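Local coordinates for protein arylsulfatase (Pseudoalteromonas sp. MB47, PDB 7AJ0) that probably hydrolyses sulfate esters of the algal polysaccharide fucoidan, acting from chain ends as a calcium-binding sulfatase of the alkaline phosphatase clan, at residues 151-156 / 173-178; 318-323 / 358-363. One frame throughout, in Å; residues are numbered along the deposited sequence.

Contact 1 (151-156 / 173-178); sequences KTALIG and FDYFYG
Asp174 reaches over to Thr152 where two neighbouring strands of the central sheet of the sulfatase alpha/beta fold, 151-155 and 175-177, begin to run together, nearly parallel. Its OD2 takes the backbone N-H of Thr152 on the anti side of the carboxylate (N to OD2 2.9 Å, 163°), somewhat out of the carboxylate plane. In return the N-H of Asp174 goes to Thr152 OG1 at 2.9 Å and leans weakly on Thr152 O too. Thr152 can receive it because its hydroxyl sits between its own backbone N and carbonyl carbon (chi1 63°), turned to the incoming chain. Ser146 OG hydrogen-bonds Thr152 OG1 as well as Asp174 OD2, so OD2 has two partners, Thr152 N and Ser146 OG, while OD1 has a salt bridge to Lys221. The bent chain of Lys151 crosses Asp174 at about a right angle, with NZ 4.4 Å from OD2, where its charge probably still favours the carboxylate, though no salt bridge forms.

Further on, regular ladder bonds take over, Leu154 N to Tyr175 O and Tyr177 N to Leu154 O. Side chains alternate between the faces. Ala153, Ile155, Tyr175 and Tyr177 face helix 240-258, where Tyr175 OH bonds Glu247; Ala153 CB and Ile155 CD1 meet the Tyr175 ring at its edge. On the other face Leu154 and Phe176 run alongside each other, with CD2 of Leu154 3.8 Å from CE1 of Phe176, while Leu154 CB stands over one face of the Phe173 ring. Pro168 packs against all three. Phe176 has CG opposite its backbone N (chi1 169°), which swings the ring along the strand and brings its edge to two carbonyls: CD1 lies 3.3 Å from Leu154 O, and CE1 3.7 Å from Gly156 O.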
loop_
_atom_site.group_PDB
_atom_site.type_symbol
_atom_site.label_atom_id
_atom_site.label_comp_id
_atom_site.label_asym_id
_atom_site.label_seq_id
_atom_site.Cartn_x
_atom_site.Cartn_y
_atom_site.Cartn_z
ATOM N N LYS A 151 9.107 -39.754 -38.069
ATOM C CA LYS A 151 10.402 -39.143 -37.790
ATOM C C LYS A 151 10.150 -37.973 -36.840
ATOM O O LYS A 151 9.432 -37.029 -37.188
ATOM C CB LYS A 151 11.092 -38.679 -39.068
ATOM C CG LYS A 151 11.521 -39.816 -39.994
ATOM C CD LYS A 151 12.636 -40.678 -39.392
ATOM C CE LYS A 151 13.983 -39.959 -39.386
ATOM N NZ LYS A 151 15.056 -40.783 -38.751
ATOM N N THR A 152 10.717 -38.047 -35.642
ATOM C CA THR A 152 10.406 -37.121 -34.564
ATOM C C THR A 152 11.626 -36.277 -34.226
ATOM O O THR A 152 12.749 -36.787 -34.162
ATOM C CB THR A 152 9.940 -37.883 -33.321
ATOM O OG1 THR A 152 11.002 -38.719 -32.845
ATOM C CG2 THR A 152 8.737 -38.752 -33.650
ATOM N N ALA A 153 11.402 -34.985 -34.003
ATOM C CA ALA A 153 12.503 -34.081 -33.723
ATOM C C ALA A 153 12.039 -32.939 -32.837
ATOM O O ALA A 153 10.890 -32.499 -32.909
ATOM C CB ALA A 153 13.104 -33.512 -35.017
ATOM N N LEU A 154 12.952 -32.472 -31.992
ATOM C CA LEU A 154 12.807 -31.212 -31.277
ATOM C C LEU A 154 13.972 -30.329 -31.696
ATOM O O LEU A 154 15.135 -30.713 -31.531
ATOM C CB LEU A 154 12.792 -31.413 -29.765
ATOM C CG LEU A 154 12.426 -30.159 -28.967
ATOM C CD1 LEU A 154 11.626 -30.537 -27.731
ATOM C CD2 LEU A 154 13.664 -29.364 -28.579
ATOM N N ILE A 155 13.663 -29.163 -32.252
ATOM C CA ILE A 155 14.667 -28.232 -32.747
ATOM C C ILE A 155 14.457 -26.912 -32.022
ATOM O O ILE A 155 13.437 -26.242 -32.220
ATOM C CB ILE A 155 14.590 -28.058 -34.270
ATOM C CG1 ILE A 155 15.013 -29.366 -34.949
ATOM C CG2 ILE A 155 15.454 -26.892 -34.714
ATOM C CD1 ILE A 155 14.917 -29.354 -36.459
ATOM N N GLY A 156 15.416 -26.546 -31.174
ATOM C CA GLY A 156 15.344 -25.300 -30.441
ATOM C C GLY A 156 15.584 -25.459 -28.955
ATOM O O GLY A 156 16.415 -26.268 -28.531
ATOM N N PHE A 173 12.985 -38.846 -29.081
ATOM C CA PHE A 173 13.020 -38.151 -30.361
ATOM C C PHE A 173 14.163 -38.673 -31.222
ATOM O O PHE A 173 15.237 -39.016 -30.720
ATOM C CB PHE A 173 13.174 -36.645 -30.149
ATOM C CG PHE A 173 11.989 -35.999 -29.489
ATOM C CD1 PHE A 173 11.897 -35.937 -28.108
ATOM C CD2 PHE A 173 10.970 -35.446 -30.251
ATOM C CE1 PHE A 173 10.809 -35.338 -27.498
ATOM C CE2 PHE A 173 9.879 -34.846 -29.647
ATOM C CZ PHE A 173 9.799 -34.791 -28.268
ATOM N N ASP A 174 13.925 -38.729 -32.536
ATOM C CA ASP A 174 14.960 -39.187 -33.455
ATOM C C ASP A 174 16.081 -38.167 -33.600
ATOM O O ASP A 174 17.236 -38.544 -33.822
ATOM C CB ASP A 174 14.360 -39.479 -34.833
ATOM C CG ASP A 174 13.366 -40.623 -34.813
ATOM O OD1 ASP A 174 13.671 -41.677 -34.213
ATOM O OD2 ASP A 174 12.277 -40.465 -35.404
ATOM N N TYR A 175 15.766 -36.880 -33.485
ATOM C CA TYR A 175 16.728 -35.826 -33.772
ATOM C C TYR A 175 16.535 -34.674 -32.802
ATOM O O TYR A 175 15.402 -34.250 -32.559
ATOM C CB TYR A 175 16.572 -35.336 -35.220
ATOM C CG TYR A 175 17.618 -34.342 -35.662
ATOM C CD1 TYR A 175 18.961 -34.687 -35.679
ATOM C CD2 TYR A 175 17.265 -33.066 -36.079
ATOM C CE1 TYR A 175 19.924 -33.788 -36.085
ATOM C CE2 TYR A 175 18.223 -32.159 -36.491
ATOM C CZ TYR A 175 19.550 -32.528 -36.492
ATOM O OH TYR A 175 20.512 -31.634 -36.897
ATOM N N PHE A 176 17.642 -34.179 -32.250
ATOM C CA PHE A 176 17.640 -32.966 -31.447
ATOM C C PHE A 176 18.664 -31.986 -32.000
ATOM O O PHE A 176 19.757 -32.383 -32.421
ATOM C CB PHE A 176 17.959 -33.237 -29.976
ATOM C CG PHE A 176 18.218 -31.986 -29.178
ATOM C CD1 PHE A 176 17.245 -31.004 -29.075
ATOM C CD2 PHE A 176 19.429 -31.789 -28.537
ATOM C CE1 PHE A 176 17.473 -29.853 -28.346
ATOM C CE2 PHE A 176 19.662 -30.638 -27.806
ATOM C CZ PHE A 176 18.681 -29.669 -27.712
ATOM N N TYR A 177 18.304 -30.706 -31.993
ATOM C CA TYR A 177 19.231 -29.649 -32.385
ATOM C C TYR A 177 18.760 -28.371 -31.705
ATOM O O TYR A 177 17.730 -27.814 -32.095
ATOM C CB TYR A 177 19.269 -29.481 -33.901
ATOM C CG TYR A 177 20.333 -28.512 -34.373
ATOM C CD1 TYR A 177 20.217 -27.151 -34.131
ATOM C CD2 TYR A 177 21.455 -28.960 -35.059
ATOM C CE1 TYR A 177 21.186 -26.264 -34.552
ATOM C CE2 TYR A 177 22.431 -28.077 -35.487
ATOM C CZ TYR A 177 22.288 -26.732 -35.231
ATOM O OH TYR A 177 23.248 -25.844 -35.650
ATOM N N GLY A 178 19.499 -27.910 -30.705
ATOM C CA GLY A 178 19.137 -26.644 -30.085
ATOM C C GLY A 178 19.810 -26.465 -28.734
ATOM O O GLY A 178 20.896 -26.991 -28.493
#

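Contact 2 (318-323 / 358-363)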
loop_
_atom_site.group_PDB
_atom_site.type_symbol
_atom_site.label_atom_id
_atom_site.label_comp_id
_atom_site.label_asym_id
_atom_site.label_seq_id
_atom_site.Cartn_x
_atom_site.Cartn_y
_atom_site.Cartn_z
ATOM N N THR A 318 -0.826 -31.674 -42.515
ATOM C CA THR A 318 -0.007 -31.190 -41.414
ATOM C C THR A 318 -0.861 -30.348 -40.480
ATOM O O THR A 318 -1.413 -29.322 -40.892
ATOM C CB THR A 318 1.183 -30.370 -41.926
ATOM O OG1 THR A 318 1.967 -31.165 -42.823
ATOM C CG2 THR A 318 2.051 -29.912 -40.764
ATOM N N LEU A 319 -0.972 -30.786 -39.231
ATOM C CA LEU A 319 -1.563 -29.971 -38.179
ATOM C C LEU A 319 -0.502 -29.009 -37.658
ATOM O O LEU A 319 0.567 -29.442 -37.216
ATOM C CB LEU A 319 -2.095 -30.861 -37.062
ATOM C CG LEU A 319 -2.527 -30.184 -35.762
ATOM C CD1 LEU A 319 -3.640 -29.178 -36.014
ATOM C CD2 LEU A 319 -2.956 -31.240 -34.749
ATOM N N ILE A 320 -0.785 -27.710 -37.728
ATOM C CA ILE A 320 0.118 -26.679 -37.229
ATOM C C ILE A 320 -0.485 -26.102 -35.957
ATOM O O ILE A 320 -1.614 -25.593 -35.969
ATOM C CB ILE A 320 0.365 -25.574 -38.266
ATOM C CG1 ILE A 320 0.952 -26.167 -39.546
ATOM C CG2 ILE A 320 1.304 -24.513 -37.696
ATOM C CD1 ILE A 320 1.270 -25.137 -40.618
ATOM N N ILE A 321 0.265 -26.179 -34.863
ATOM C CA ILE A 321 -0.127 -25.601 -33.583
ATOM C C ILE A 321 0.892 -24.527 -33.230
ATOM O O ILE A 321 2.098 -24.803 -33.164
ATOM C CB ILE A 321 -0.218 -26.663 -32.476
ATOM C CG1 ILE A 321 -1.419 -27.576 -32.730
ATOM C CG2 ILE A 321 -0.321 -25.998 -31.111
ATOM C CD1 ILE A 321 -1.510 -28.769 -31.797
ATOM N N PHE A 322 0.412 -23.306 -33.020
ATOM C CA PHE A 322 1.237 -22.175 -32.611
ATOM C C PHE A 322 0.845 -21.812 -31.185
ATOM O O PHE A 322 -0.327 -21.528 -30.915
ATOM C CB PHE A 322 1.041 -20.989 -33.556
ATOM C CG PHE A 322 1.869 -19.788 -33.202
ATOM C CD1 PHE A 322 1.421 -18.877 -32.261
ATOM C CD2 PHE A 322 3.092 -19.566 -33.813
ATOM C CE1 PHE A 322 2.180 -17.772 -31.932
ATOM C CE2 PHE A 322 3.855 -18.462 -33.488
ATOM C CZ PHE A 322 3.398 -17.564 -32.546
ATOM N N THR A 323 1.814 -21.825 -30.277
ATOM C CA THR A 323 1.508 -21.608 -28.869
ATOM C C THR A 323 2.755 -21.103 -28.155
ATOM O O THR A 323 3.823 -20.946 -28.752
ATOM C CB THR A 323 0.974 -22.894 -28.224
ATOM O OG1 THR A 323 0.532 -22.621 -26.888
ATOM C CG2 THR A 323 2.052 -23.965 -28.174
ATOM N N ILE A 358 -3.070 -21.359 -31.363
ATOM C CA ILE A 358 -3.655 -21.344 -32.696
ATOM C C ILE A 358 -3.508 -22.731 -33.302
ATOM O O ILE A 358 -2.420 -23.317 -33.264
ATOM C CB ILE A 358 -2.990 -20.293 -33.606
ATOM C CG1 ILE A 358 -3.134 -18.897 -33.003
ATOM C CG2 ILE A 358 -3.600 -20.339 -35.005
ATOM C CD1 ILE A 358 -2.152 -17.893 -33.567
ATOM N N ALA A 359 -4.598 -23.249 -33.859
ATOM C CA ALA A 359 -4.601 -24.521 -34.568
ATOM C C ALA A 359 -4.960 -24.251 -36.021
ATOM O O ALA A 359 -6.017 -23.677 -36.305
ATOM C CB ALA A 359 -5.587 -25.503 -33.935
ATOM N N TYR A 360 -4.077 -24.651 -36.935
ATOM C CA TYR A 360 -4.285 -24.484 -38.368
ATOM C C TYR A 360 -4.105 -25.831 -39.052
ATOM O O TYR A 360 -3.102 -26.516 -38.823
ATOM C CB TYR A 360 -3.310 -23.455 -38.952
ATOM C CG TYR A 360 -3.380 -23.326 -40.456
ATOM C CD1 TYR A 360 -4.294 -22.472 -41.056
ATOM C CD2 TYR A 360 -2.528 -24.056 -41.276
ATOM C CE1 TYR A 360 -4.362 -22.350 -42.429
ATOM C CE2 TYR A 360 -2.589 -23.942 -42.650
ATOM C CZ TYR A 360 -3.508 -23.088 -43.222
ATOM O OH TYR A 360 -3.575 -22.969 -44.591
ATOM N N TRP A 361 -5.074 -26.210 -39.885
ATOM C CA TRP A 361 -4.996 -27.469 -40.629
ATOM C C TRP A 361 -5.787 -27.281 -41.921
ATOM O O TRP A 361 -7.020 -27.343 -41.914
ATOM C CB TRP A 361 -5.524 -28.634 -39.803
ATOM C CG TRP A 361 -5.084 -29.991 -40.302
ATOM C CD1 TRP A 361 -4.588 -30.291 -41.538
ATOM C CD2 TRP A 361 -5.105 -31.223 -39.570
ATOM N NE1 TRP A 361 -4.301 -31.631 -41.622
ATOM C CE2 TRP A 361 -4.606 -32.226 -40.427
ATOM C CE3 TRP A 361 -5.496 -31.576 -38.274
ATOM C CZ2 TRP A 361 -4.490 -33.557 -40.029
ATOM C CZ3 TRP A 361 -5.377 -32.898 -37.881
ATOM C CH2 TRP A 361 -4.880 -33.873 -38.755
ATOM N N LYS A 362 -5.067 -27.055 -43.020
ATOM C CA LYS A 362 -5.663 -26.770 -44.320
ATOM C C LYS A 362 -6.637 -27.857 -44.751
ATOM O O LYS A 362 -6.233 -28.993 -45.011
ATOM C CB LYS A 362 -4.548 -26.606 -45.362
ATOM C CG LYS A 362 -5.004 -26.426 -46.801
ATOM C CD LYS A 362 -5.473 -25.014 -47.083
ATOM C CE LYS A 362 -5.242 -24.647 -48.546
ATOM N NZ LYS A 362 -3.787 -24.590 -48.876
ATOM N N GLY A 363 -7.922 -27.509 -44.841
ATOM C CA GLY A 363 -8.943 -28.434 -45.277
ATOM C C GLY A 363 -9.555 -29.285 -44.187
ATOM O O GLY A 363 -10.542 -29.988 -44.452
HETATM O O HOH W 1 -2.261 -27.011 -42.510
#
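Four backbone hydrogen bonds, each 2.8 Å from N to O, lace Ile320 to Tyr360 and Phe322 to Ile358 in both directions, making two hydrogen-bonded pairs of an antiparallel ladder; Ile321 and Ala359 form the non-hydrogen-bonded pair between them. Past the last pair a water bridges the strands, donating to Thr318 O and accepting from Lys362 N. Beyond it, Trp361 turns its indole across the strand start: Leu319 CB sits over the six-membered ring in a CH-pi contact, 4.0 Å from its centroid and 22° off the normal, and Thr318 O lies over the same ring system at CD1. NE1 bonds Glu316 O, a bond that helps fix the ring's rotation. With an alanine in its place, Leu319 would probably lose its aromatic cover and Glu316 O its indole donor. Two further pairs extend in step on one face: Ile320 CD1 is 4.0 Å from Tyr360 CD2, and Ile358 CD1 is 3.9 Å from Phe322 CD1. Helices 81-88 and 290-311 pack on the face of Ile320, Phe322, Ile358 and Tyr360, helix 377-387 meets Leu319, Ile321 and Trp361, and strand 53-59 runs parallel to 318-324 as its other neighbour.

Contacts 1 and 2 belong to one mixed sheet, with centres about 19 Å apart and nearest atoms about 11 Å apart. They come in series: both segments of contact 1 precede both of contact 2 in the sequence. Strands 262-267 and 53-59 fill the space between, pairing in parallel from 151-155 through to 318-324. Contact 1 therefore joins parallel strands on one flank, whereas contact 2 is where an antiparallel strand, 354-360, joins the other. The bound calcium is about 12 Å from Gly156 and about 13 Å from the Phe322 side chain; its ligands include Asp60 and Asp61, just after strand 53-59, and Asp325 and Asn326, just after 318-324, so residues following these strand ends supply part of the metal site.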